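Local coordinates for protein-tyrosine-phosphatase (Chaetomium thermophilum var. thermophilum DSM 1495, PDB 5M43), which is the phosphatase domain of Yvh1, a member of the dual-specificity family, and probably removes phosphate from phosphotyrosine and phosphoserine or phosphothreonine residues, at residues I34-D39 against L100-M105. Sequence-based numbering, arbitrary orientation.
Sequences ILSVID and LVHCAM. With NO3 (nitrate ion), chain B.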
ATOM      1  N   ILE A  34       4.834   0.964  -9.314  1.00 23.89           N
ATOM      2  CA  ILE A  34       3.924   1.964  -8.758  1.00 22.39           C
ATOM      3  C   ILE A  34       2.518   1.369  -8.726  1.00 22.26           C
ATOM      4  O   ILE A  34       1.994   0.944  -9.770  1.00 23.51           O
ATOM      5  CB  ILE A  34       3.926   3.267  -9.574  1.00 23.42           C
ATOM      6  CG1 ILE A  34       5.331   3.932  -9.504  1.00 23.59           C
ATOM      7  CG2 ILE A  34       2.812   4.233  -9.081  1.00 23.25           C
ATOM      8  CD1 ILE A  34       5.417   5.223 -10.264  1.00 24.42           C
ATOM      9  N   LEU A  35       1.920   1.320  -7.530  1.00 20.12           N
ATOM     10  CA  LEU A  35       0.492   1.012  -7.368  1.00 20.43           C
ATOM     11  C   LEU A  35      -0.233   2.321  -7.104  1.00 22.46           C
ATOM     12  O   LEU A  35      -0.003   2.960  -6.067  1.00 22.03           O
ATOM     13  CB  LEU A  35       0.316   0.037  -6.204  1.00 20.81           C
ATOM     14  CG  LEU A  35      -1.150  -0.230  -5.827  1.00 23.70           C
ATOM     15  CD1 LEU A  35      -1.913  -0.855  -7.009  1.00 24.55           C
ATOM     16  CD2 LEU A  35      -1.241  -1.132  -4.598  1.00 23.95           C
ATOM     17  N   SER A  36      -1.097   2.719  -8.046  1.00 22.45           N
ATOM     18  CA  SER A  36      -1.956   3.890  -7.889  1.00 24.46           C
ATOM     19  C   SER A  36      -3.294   3.421  -7.333  1.00 20.74           C
ATOM     20  O   SER A  36      -4.093   2.796  -8.046  1.00 23.70           O
ATOM     21  CB  SER A  36      -2.143   4.632  -9.215  1.00 25.47           C
ATOM     22  OG  SER A  36      -0.886   4.920  -9.838  1.00 25.50           O
ATOM     23  N   VAL A  37      -3.577   3.768  -6.078  1.00 21.10           N
ATOM     24  CA  VAL A  37      -4.890   3.453  -5.514  1.00 22.03           C
ATOM     25  C   VAL A  37      -5.744   4.677  -5.821  1.00 25.58           C
ATOM     26  O   VAL A  37      -6.125   5.423  -4.912  1.00 24.05           O
ATOM     27  CB  VAL A  37      -4.816   3.156  -4.012  1.00 20.81           C
ATOM     28  CG1 VAL A  37      -6.117   2.543  -3.505  1.00 21.94           C
ATOM     29  CG2 VAL A  37      -3.647   2.123  -3.705  1.00 21.25           C
ATOM     30  N   ILE A  38      -5.844   4.979  -7.113  1.00 25.17           N
ATOM     31  CA  ILE A  38      -6.572   6.101  -7.668  1.00 24.93           C
ATOM     32  C   ILE A  38      -6.419   5.970  -9.154  1.00 26.23           C
ATOM     33  O   ILE A  38      -5.511   5.356  -9.596  1.00 26.69           O
ATOM     34  CB  ILE A  38      -5.946   7.421  -7.150  1.00 23.48           C
ATOM     35  CG1 ILE A  38      -6.709   8.640  -7.640  1.00 25.42           C
ATOM     36  CG2 ILE A  38      -4.506   7.557  -7.569  1.00 26.86           C
ATOM     37  CD1 ILE A  38      -6.250   9.881  -6.939  1.00 26.07           C
ATOM     38  N   ASP A  39      -7.335   6.532  -9.918  1.00 28.30           N
ATOM     39  CA  ASP A  39      -7.120   6.502 -11.341  1.00 29.19           C
ATOM     40  C   ASP A  39      -5.886   7.327 -11.648  1.00 29.62           C
ATOM     41  O   ASP A  39      -5.779   8.466 -11.190  1.00 29.97           O
ATOM     42  CB  ASP A  39      -8.341   7.081 -12.066  1.00 31.71           C
ATOM     43  CG  ASP A  39      -8.197   7.016 -13.571  1.00 40.75           C
ATOM     44  OD1 ASP A  39      -8.458   8.069 -14.239  1.00 45.17           O
ATOM     45  OD2 ASP A  39      -7.892   5.920 -14.087  1.00 38.35           O
ATOM     46  N   LEU A 100       6.262   1.773  -4.832  1.00 19.42           N
ATOM     47  CA  LEU A 100       5.556   2.974  -4.356  1.00 18.83           C
ATOM     48  C   LEU A 100       4.067   2.687  -4.440  1.00 19.58           C
ATOM     49  O   LEU A 100       3.599   2.267  -5.499  1.00 19.88           O
ATOM     50  CB  LEU A 100       5.867   4.199  -5.217  1.00 19.99           C
ATOM     51  CG  LEU A 100       4.928   5.397  -5.000  1.00 20.51           C
ATOM     52  CD1 LEU A 100       5.108   5.979  -3.555  1.00 21.45           C
ATOM     53  CD2 LEU A 100       5.279   6.478  -6.074  1.00 20.83           C
ATOM     54  N   VAL A 101       3.341   2.972  -3.358  1.00 17.05           N
ATOM     55  CA  VAL A 101       1.884   2.954  -3.361  1.00 16.65           C
ATOM     56  C   VAL A 101       1.471   4.403  -3.169  1.00 17.69           C
ATOM     57  O   VAL A 101       1.858   5.038  -2.176  1.00 18.80           O
ATOM     58  CB  VAL A 101       1.309   2.052  -2.260  1.00 16.24           C
ATOM     59  CG1 VAL A 101      -0.292   2.028  -2.344  1.00 18.22           C
ATOM     60  CG2 VAL A 101       1.866   0.604  -2.354  1.00 17.28           C
ATOM     61  N   HIS A 102       0.681   4.945  -4.088  1.00 18.65           N
ATOM     62  CA  HIS A 102       0.274   6.337  -3.884  1.00 19.37           C
ATOM     63  C   HIS A 102      -1.222   6.529  -4.134  1.00 20.38           C
ATOM     64  O   HIS A 102      -1.888   5.711  -4.774  1.00 21.23           O
ATOM     65  CB  HIS A 102       1.038   7.339  -4.829  1.00 21.59           C
ATOM     66  CG  HIS A 102       0.455   7.379  -6.210  1.00 21.95           C
ATOM     67  ND1 HIS A 102      -0.507   8.302  -6.587  1.00 22.43           N
ATOM     68  CD2 HIS A 102       0.674   6.589  -7.301  1.00 21.26           C
ATOM     69  CE1 HIS A 102      -0.850   8.077  -7.837  1.00 23.96           C
ATOM     70  NE2 HIS A 102      -0.139   7.065  -8.298  1.00 22.03           N
ATOM     71  N   CYS A 103      -1.731   7.690  -3.717  1.00 18.99           N
ATOM     72  CA  CYS A 103      -3.108   8.067  -4.065  1.00 19.28           C
ATOM     73  C   CYS A 103      -3.112   9.573  -4.312  1.00 20.44           C
ATOM     74  O   CYS A 103      -2.151  10.071  -4.911  1.00 25.18           O
ATOM     75  CB  CYS A 103      -4.121   7.666  -2.972  1.00 23.12           C
ATOM     76  SG  CYS A 103      -3.767   8.217  -1.275  1.00 23.42           S
ATOM     77  N   ALA A 104      -4.096  10.296  -3.808  1.00 21.41           N
ATOM     78  CA  ALA A 104      -4.001  11.766  -3.986  1.00 22.08           C
ATOM     79  C   ALA A 104      -3.184  12.400  -2.878  1.00 23.25           C
ATOM     80  O   ALA A 104      -2.233  13.144  -3.145  1.00 24.11           O
ATOM     81  CB  ALA A 104      -5.402  12.399  -4.086  1.00 24.55           C
ATOM     82  N   MET A 105      -3.590  12.190  -1.641  1.00 24.04           N
ATOM     83  CA  MET A 105      -2.881  12.827  -0.535  1.00 21.78           C
ATOM     84  C   MET A 105      -1.849  11.924   0.104  1.00 23.73           C
ATOM     85  O   MET A 105      -1.028  12.442   0.874  1.00 22.83           O
ATOM     86  CB  MET A 105      -3.861  13.270   0.562  1.00 21.72           C
ATOM     87  CG  MET A 105      -4.930  14.301   0.166  1.00 26.45           C
ATOM     88  SD  MET A 105      -6.065  14.589   1.505  1.00 34.08           S
ATOM     89  CE  MET A 105      -4.903  15.233   2.713  1.00 37.67           C
TER
HETATM   90  N   NO3 B 301      -6.247   9.993  -0.369  1.00 27.77           N
HETATM   91  O1  NO3 B 301      -5.522  10.201   0.642  1.00 24.37           O
HETATM   92  O2  NO3 B 301      -6.118  10.701  -1.400  1.00 27.56           O
HETATM   93  O3  NO3 B 301      -6.973   8.960  -0.391  1.00 24.88           O
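Parallel strand pairing between L35 and V101, at the centre of the phosphatase-domain sheet, leads directly into the phosphate-binding P-loop (HCxxxxxR), whose signature runs from H102 to R109. Three backbone bonds zip the strands together, L35 N to L100 O (2.8 Å), H102 N to L35 O and V37 N to H102 O. On the face bearing L35 and V101, the leucine and valine side chains lie side by side, and V37 CG2 packs on V101 CG1 (3.6 Å); helix 71-83 covers L35 and V101.

On the face carrying I34, L100, S36 and H102, the imidazole of H102 bridges the strands. Its CG sits between the backbone N and the carbonyl carbon (chi1 80°), which swings the ring over toward strand 33-36. H102 NE2 is hydrogen-bonded to S36 OG at 2.7 Å, while H102 ND1 donates nearly in the ring plane to C103 O (2.9 Å), so the ring is gripped at both nitrogens. I34 CG2 meets its edge at H102 CD2 (3.6 Å), and I38 CG2 approaches CE1 obliquely. An alanine in place of H102 would probably leave C103 O without this donor and open a gap between I34 and I38, allowing the start of the loop to shift.

Beyond the ring, C103, by the family signature the expected nucleophile, places SG 3.2 Å from the nitrate N, and M105 N donates to nitrate O2 (2.9 Å). K107, S108 and R109 complete the anion's cradle, which is consistent with nitrate occupying the substrate phosphate site, while H102 ties the loop carrying that cysteine to the sheet.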